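Local coordinates for protein thymidylate synthase 1 (Bacillus subtilis, PDB 1BKP) that catalyses, as a homodimer, the reductive methylation of dUMP to dTMP with 5,10-methylenetetrahydrofolate as methyl donor and reductant, releasing dihydrofolate, at residues 230-233 and 234-238; 150-153 and 154-157. All blocks are in the same frame, centred on the assembly; numbering follows the deposited sequence.

Overall arrangement
Following the chain from its N terminus, contact 2 (150-153 with 154-157) comes first, in the connection between strands 143-145 and 161-169 of the mixed sheet. Contact 1 (230-233 with 234-238) follows later, where the chain leaves helix 227-235 toward strand 243-246. Each is a local contact between consecutive segments, contact 1 at the end of a helix and contact 2 in a short 3-10 turn, so they stand in series and neither nests in nor crosses the other. The centres of contacts 1 and 2 are about 38 Å apart, on opposite sides of the chain's centre. Contact 1 ties a helix end to helix 3-17 and to loops, whereas contact 2 faces helix 108-112 and the second subunit.

Contact 1: residues 230-233 and 234-238; sequences LKIQ and MEREQ
Arg236 folds back over Ile232, its CD lying 3.7 Å from Ile232 CG2, and the two side chains run at a slant to each other. The arginine chain is bent at chi2 (130°) and chi3 (90°), and Arg236 NH1 comes 3.9 Å from Ile232 CG2. Beyond Ile232 the guanidinium is held by NH2, which bonds to the carbonyl oxygens of Asp270 and Thr59. Met234 also turns back along the helix. With CG beside the backbone N (chi1 -80°) and a bend at chi3, Met234 CE arrives 3.8 Å from Lys231 CA, while Met234 CG sits 3.5 Å from Leu230 O. The Met234 side chain also packs on Asn8 and Ile15 of helix 3-17. Gln233, buried, sends NE2 to Thr59 OG1.

The backbone bonds record a helix running out. Met234 N reaches Leu230 O at 3.0 Å in an i to i+4 bond. The next two bonds are i to i+3: Glu235 N to Ile232 O, 3.0 Å, and Arg236 N to Gln233 O, 3.3 Å. This shift from i+4 to i+3 bonding is typical of a tightening last turn at a helix C terminus, here that of helix 227-235.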
ATOM      1  N   LEU A 230     -10.446  24.635  -8.736  1.00 18.14           N
ATOM      2  CA  LEU A 230     -11.032  23.503  -8.008  1.00 17.24           C
ATOM      3  C   LEU A 230     -12.261  23.990  -7.242  1.00 17.29           C
ATOM      4  O   LEU A 230     -13.245  23.254  -7.050  1.00 17.48           O
ATOM      5  CB  LEU A 230      -9.984  22.866  -7.043  1.00 18.16           C
ATOM      6  CG  LEU A 230      -8.852  22.134  -7.707  1.00 20.57           C
ATOM      7  CD1 LEU A 230      -7.764  21.727  -6.646  1.00 23.91           C
ATOM      8  CD2 LEU A 230      -9.479  20.915  -8.409  1.00 20.10           C
ATOM      9  N   LYS A 231     -12.172  25.230  -6.771  1.00 18.35           N
ATOM     10  CA  LYS A 231     -13.284  25.861  -6.040  1.00 19.84           C
ATOM     11  C   LYS A 231     -14.439  25.964  -7.018  1.00 20.86           C
ATOM     12  O   LYS A 231     -15.576  25.783  -6.624  1.00 21.64           O
ATOM     13  CB  LYS A 231     -12.896  27.263  -5.526  1.00 22.96           C
ATOM     14  CG  LYS A 231     -12.105  27.218  -4.186  1.00 26.85           C
ATOM     15  CD  LYS A 231     -11.885  28.675  -3.766  1.00 37.59           C
ATOM     16  CE  LYS A 231     -10.845  28.837  -2.681  1.00 49.59           C
ATOM     17  NZ  LYS A 231     -11.454  28.650  -1.353  1.00 60.64           N
ATOM     18  N   ILE A 232     -14.162  26.349  -8.273  1.00 21.64           N
ATOM     19  CA  ILE A 232     -15.217  26.368  -9.300  1.00 23.40           C
ATOM     20  C   ILE A 232     -15.809  24.987  -9.479  1.00 23.34           C
ATOM     21  O   ILE A 232     -17.040  24.819  -9.403  1.00 24.77           O
ATOM     22  CB  ILE A 232     -14.662  26.824 -10.689  1.00 25.17           C
ATOM     23  CG1 ILE A 232     -14.388  28.319 -10.662  1.00 29.21           C
ATOM     24  CG2 ILE A 232     -15.668  26.452 -11.901  1.00 23.69           C
ATOM     25  CD1 ILE A 232     -13.596  28.690 -11.951  1.00 34.45           C
ATOM     26  N   GLN A 233     -14.966  23.971  -9.711  1.00 25.13           N
ATOM     27  CA  GLN A 233     -15.469  22.615  -9.882  1.00 26.24           C
ATOM     28  C   GLN A 233     -16.386  22.161  -8.792  1.00 27.63           C
ATOM     29  O   GLN A 233     -17.290  21.425  -9.012  1.00 29.59           O
ATOM     30  CB  GLN A 233     -14.335  21.597  -9.879  1.00 22.72           C
ATOM     31  CG  GLN A 233     -13.948  21.257 -11.197  1.00 17.56           C
ATOM     32  CD  GLN A 233     -12.867  20.248 -11.234  1.00 15.88           C
ATOM     33  OE1 GLN A 233     -11.674  20.625 -11.197  1.00 20.47           O
ATOM     34  NE2 GLN A 233     -13.258  18.935 -11.359  1.00 15.11           N
ATOM     35  N   MET A 234     -16.061  22.510  -7.567  1.00 27.22           N
ATOM     36  CA  MET A 234     -16.844  22.095  -6.463  1.00 27.29           C
ATOM     37  C   MET A 234     -18.237  22.642  -6.427  1.00 25.60           C
ATOM     38  O   MET A 234     -19.067  22.045  -5.787  1.00 29.61           O
ATOM     39  CB  MET A 234     -16.118  22.364  -5.158  1.00 29.90           C
ATOM     40  CG  MET A 234     -15.070  21.249  -4.914  1.00 35.82           C
ATOM     41  SD  MET A 234     -14.232  21.433  -3.401  1.00 41.23           S
ATOM     42  CE  MET A 234     -13.622  23.167  -3.395  1.00 41.40           C
ATOM     43  N   GLU A 235     -18.462  23.821  -6.991  1.00 21.78           N
ATOM     44  CA  GLU A 235     -19.787  24.428  -6.991  1.00 20.48           C
ATOM     45  C   GLU A 235     -20.578  24.049  -8.215  1.00 18.99           C
ATOM     46  O   GLU A 235     -21.702  24.463  -8.360  1.00 21.34           O
ATOM     47  CB  GLU A 235     -19.711  25.977  -7.012  1.00 21.50           C
ATOM     48  CG  GLU A 235     -19.056  26.694  -5.827  1.00 45.23           C
ATOM     49  CD  GLU A 235     -18.739  28.231  -6.125  1.00 72.26           C
ATOM     50  OE1 GLU A 235     -19.315  28.876  -7.065  1.00 49.27           O
ATOM     51  OE2 GLU A 235     -17.895  28.805  -5.389  1.00 91.90           O
ATOM     52  N   ARG A 236     -19.990  23.279  -9.102  1.00 17.01           N
ATOM     53  CA  ARG A 236     -20.718  22.889 -10.309  1.00 18.77           C
ATOM     54  C   ARG A 236     -21.767  21.805 -10.151  1.00 23.14           C
ATOM     55  O   ARG A 236     -21.775  21.008  -9.185  1.00 22.47           O
ATOM     56  CB  ARG A 236     -19.685  22.480 -11.372  1.00 18.15           C
ATOM     57  CG  ARG A 236     -19.599  23.478 -12.448  1.00 34.72           C
ATOM     58  CD  ARG A 236     -18.240  23.946 -12.810  1.00 24.08           C
ATOM     59  NE  ARG A 236     -17.574  23.202 -13.817  1.00 28.43           N
ATOM     60  CZ  ARG A 236     -16.840  23.595 -14.889  1.00 29.84           C
ATOM     61  NH1 ARG A 236     -16.565  24.834 -15.371  1.00 25.34           N
ATOM     62  NH2 ARG A 236     -16.125  22.601 -15.388  1.00 28.82           N
ATOM     63  N   GLU A 237     -22.701  21.786 -11.085  1.00 24.95           N
ATOM     64  CA  GLU A 237     -23.735  20.781 -11.095  1.00 26.19           C
ATOM     65  C   GLU A 237     -23.092  19.396 -11.308  1.00 23.57           C
ATOM     66  O   GLU A 237     -22.056  19.307 -11.989  1.00 23.32           O
ATOM     67  CB  GLU A 237     -24.694  21.165 -12.248  1.00 32.62           C
ATOM     68  CG  GLU A 237     -26.012  20.473 -12.342  1.00 64.69           C
ATOM     69  CD  GLU A 237     -27.058  21.346 -13.041  1.00 65.80           C
ATOM     70  OE1 GLU A 237     -26.772  21.826 -14.158  1.00 66.49           O
ATOM     71  OE2 GLU A 237     -28.145  21.571 -12.452  1.00 41.22           O
ATOM     72  N   GLN A 238     -23.647  18.337 -10.706  1.00 21.90           N
ATOM     73  CA  GLN A 238     -23.136  16.949 -10.883  1.00 24.40           C
ATOM     74  C   GLN A 238     -24.239  16.148 -11.689  1.00 26.72           C
ATOM     75  O   GLN A 238     -25.418  16.200 -11.348  1.00 28.24           O
ATOM     76  CB  GLN A 238     -22.877  16.260  -9.530  1.00 20.86           C
ATOM     77  CG  GLN A 238     -21.819  17.014  -8.689  1.00 21.56           C
ATOM     78  CD  GLN A 238     -21.658  16.492  -7.302  1.00 18.17           C
ATOM     79  OE1 GLN A 238     -22.161  15.445  -6.950  1.00 22.43           O
ATOM     80  NE2 GLN A 238     -20.954  17.240  -6.480  1.00 23.47           N
TER

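Contact 2: residues 150-153 and 154-157; sequences DELD and AMAL
Met155 reaches back across the turn that its own N-H closes, setting its thioether end against Leu152. Leu152 CD2 is 4.0 Å from Met155 CE, and the side chains cross at a slant. Met155 CG lies beside the backbone N (chi1 -54°) and the chain then stays extended, which carries Met155 CE to the Glu151 carbonyl, 3.9 Å from Glu151 O; Met155 CG is nearer still, at 3.3 Å from Glu151 O. This is the tight part: Leu152 and Met155 are both buried, and two bonds hold the backbone of the turn. Ala154 N donates to Glu151 O at 2.8 Å and Met155 N to Leu152 O at 3.0 Å, the i to i+3 pattern of a short 3-10 turn.

The margin, by contrast, is polar. The oxygen of a bound water lies 2.9 Å from Leu152 O and 3.2 Å from Met155 O and donates to both, so Leu152 O accepts from the water and from Met155 N. Asp153, exposed, is held by a salt bridge to Arg116 and a hydrogen bond from Ser117 N, both of the second subunit.

Glu151 forms a salt bridge with Lys113 of its own chain and hydrogen bonds with His105 and Gln110. The turn lies in the loop that joins strand 143-145 to strand 161-169, with Glu151 and Met155 against helix 108-112 and Asp150 and Asp153 at the dimer interface.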
ATOM      1  N   ASP A 150      15.257  -3.209  -6.610  1.00 16.49           N
ATOM      2  CA  ASP A 150      16.540  -3.496  -7.259  1.00 18.47           C
ATOM      3  C   ASP A 150      16.722  -2.660  -8.512  1.00 20.46           C
ATOM      4  O   ASP A 150      17.826  -2.535  -9.005  1.00 22.03           O
ATOM      5  CB  ASP A 150      16.571  -4.962  -7.716  1.00 18.26           C
ATOM      6  CG  ASP A 150      16.868  -5.926  -6.600  1.00 22.35           C
ATOM      7  OD1 ASP A 150      17.532  -5.594  -5.629  1.00 25.98           O
ATOM      8  OD2 ASP A 150      16.477  -7.069  -6.715  1.00 23.75           O
ATOM      9  N   GLU A 151      15.643  -2.079  -9.000  1.00 20.20           N
ATOM     10  CA  GLU A 151      15.737  -1.379 -10.264  1.00 20.31           C
ATOM     11  C   GLU A 151      15.290   0.065 -10.277  1.00 20.58           C
ATOM     12  O   GLU A 151      15.294   0.681 -11.358  1.00 23.09           O
ATOM     13  CB  GLU A 151      14.933  -2.172 -11.342  1.00 19.51           C
ATOM     14  CG  GLU A 151      15.478  -3.569 -11.525  1.00 20.00           C
ATOM     15  CD  GLU A 151      15.213  -4.106 -12.962  1.00 25.90           C
ATOM     16  OE1 GLU A 151      14.133  -4.571 -13.292  1.00 27.61           O
ATOM     17  OE2 GLU A 151      16.137  -4.008 -13.769  1.00 40.84           O
ATOM     18  N   LEU A 152      15.117   0.666  -9.106  1.00 20.29           N
ATOM     19  CA  LEU A 152      14.662   2.070  -9.065  1.00 20.56           C
ATOM     20  C   LEU A 152      15.618   3.021  -9.828  1.00 20.09           C
ATOM     21  O   LEU A 152      15.181   3.889 -10.590  1.00 22.39           O
ATOM     22  CB  LEU A 152      14.498   2.564  -7.617  1.00 19.78           C
ATOM     23  CG  LEU A 152      13.407   1.806  -6.847  1.00 21.08           C
ATOM     24  CD1 LEU A 152      13.435   2.114  -5.303  1.00 19.08           C
ATOM     25  CD2 LEU A 152      12.037   2.113  -7.530  1.00 15.91           C
ATOM     26  N   ASP A 153      16.901   2.721  -9.760  1.00 20.25           N
ATOM     27  CA  ASP A 153      17.868   3.611 -10.389  1.00 22.76           C
ATOM     28  C   ASP A 153      17.877   3.471 -11.883  1.00 24.56           C
ATOM     29  O   ASP A 153      18.417   4.305 -12.560  1.00 25.43           O
ATOM     30  CB  ASP A 153      19.276   3.392  -9.827  1.00 22.51           C
ATOM     31  CG  ASP A 153      19.398   3.819  -8.390  1.00 22.07           C
ATOM     32  OD1 ASP A 153      18.769   4.850  -7.997  1.00 27.86           O
ATOM     33  OD2 ASP A 153      20.080   3.118  -7.651  1.00 24.87           O
ATOM     34  N   ALA A 154      17.305   2.396 -12.379  1.00 22.62           N
ATOM     35  CA  ALA A 154      17.238   2.174 -13.812  1.00 20.25           C
ATOM     36  C   ALA A 154      15.923   2.669 -14.414  1.00 19.74           C
ATOM     37  O   ALA A 154      15.583   2.370 -15.583  1.00 21.08           O
ATOM     38  CB  ALA A 154      17.432   0.710 -14.079  1.00 20.43           C
ATOM     39  N   MET A 155      15.129   3.368 -13.593  1.00 18.80           N
ATOM     40  CA  MET A 155      13.847   3.848 -14.087  1.00 20.29           C
ATOM     41  C   MET A 155      13.931   5.354 -14.394  1.00 23.22           C
ATOM     42  O   MET A 155      14.472   6.116 -13.588  1.00 24.40           O
ATOM     43  CB  MET A 155      12.761   3.624 -13.054  1.00 19.28           C
ATOM     44  CG  MET A 155      12.653   2.194 -12.557  1.00 18.09           C
ATOM     45  SD  MET A 155      11.191   2.058 -11.429  1.00 18.06           S
ATOM     46  CE  MET A 155      11.438   0.338 -11.020  1.00 17.86           C
ATOM     47  N   ALA A 156      13.423   5.765 -15.562  1.00 23.78           N
ATOM     48  CA  ALA A 156      13.439   7.202 -15.944  1.00 23.44           C
ATOM     49  C   ALA A 156      12.520   7.986 -15.021  1.00 23.51           C
ATOM     50  O   ALA A 156      12.692   9.196 -14.848  1.00 24.27           O
ATOM     51  CB  ALA A 156      12.988   7.387 -17.405  1.00 23.38           C
ATOM     52  N   LEU A 157      11.458   7.316 -14.554  1.00 23.59           N
ATOM     53  CA  LEU A 157      10.538   7.910 -13.549  1.00 26.01           C
ATOM     54  C   LEU A 157      10.008   6.743 -12.644  1.00 24.73           C
ATOM     55  O   LEU A 157       9.811   5.644 -13.142  1.00 23.48           O
ATOM     56  CB  LEU A 157       9.322   8.594 -14.156  1.00 28.13           C
ATOM     57  CG  LEU A 157       8.733   8.128 -15.494  1.00 35.21           C
ATOM     58  CD1 LEU A 157       8.845   6.602 -15.747  1.00 39.49           C
ATOM     59  CD2 LEU A 157       7.291   8.643 -15.624  1.00 35.19           C
TER
HETATM   60  O   HOH W   1      15.044   6.762 -10.504  1.00 44.88           O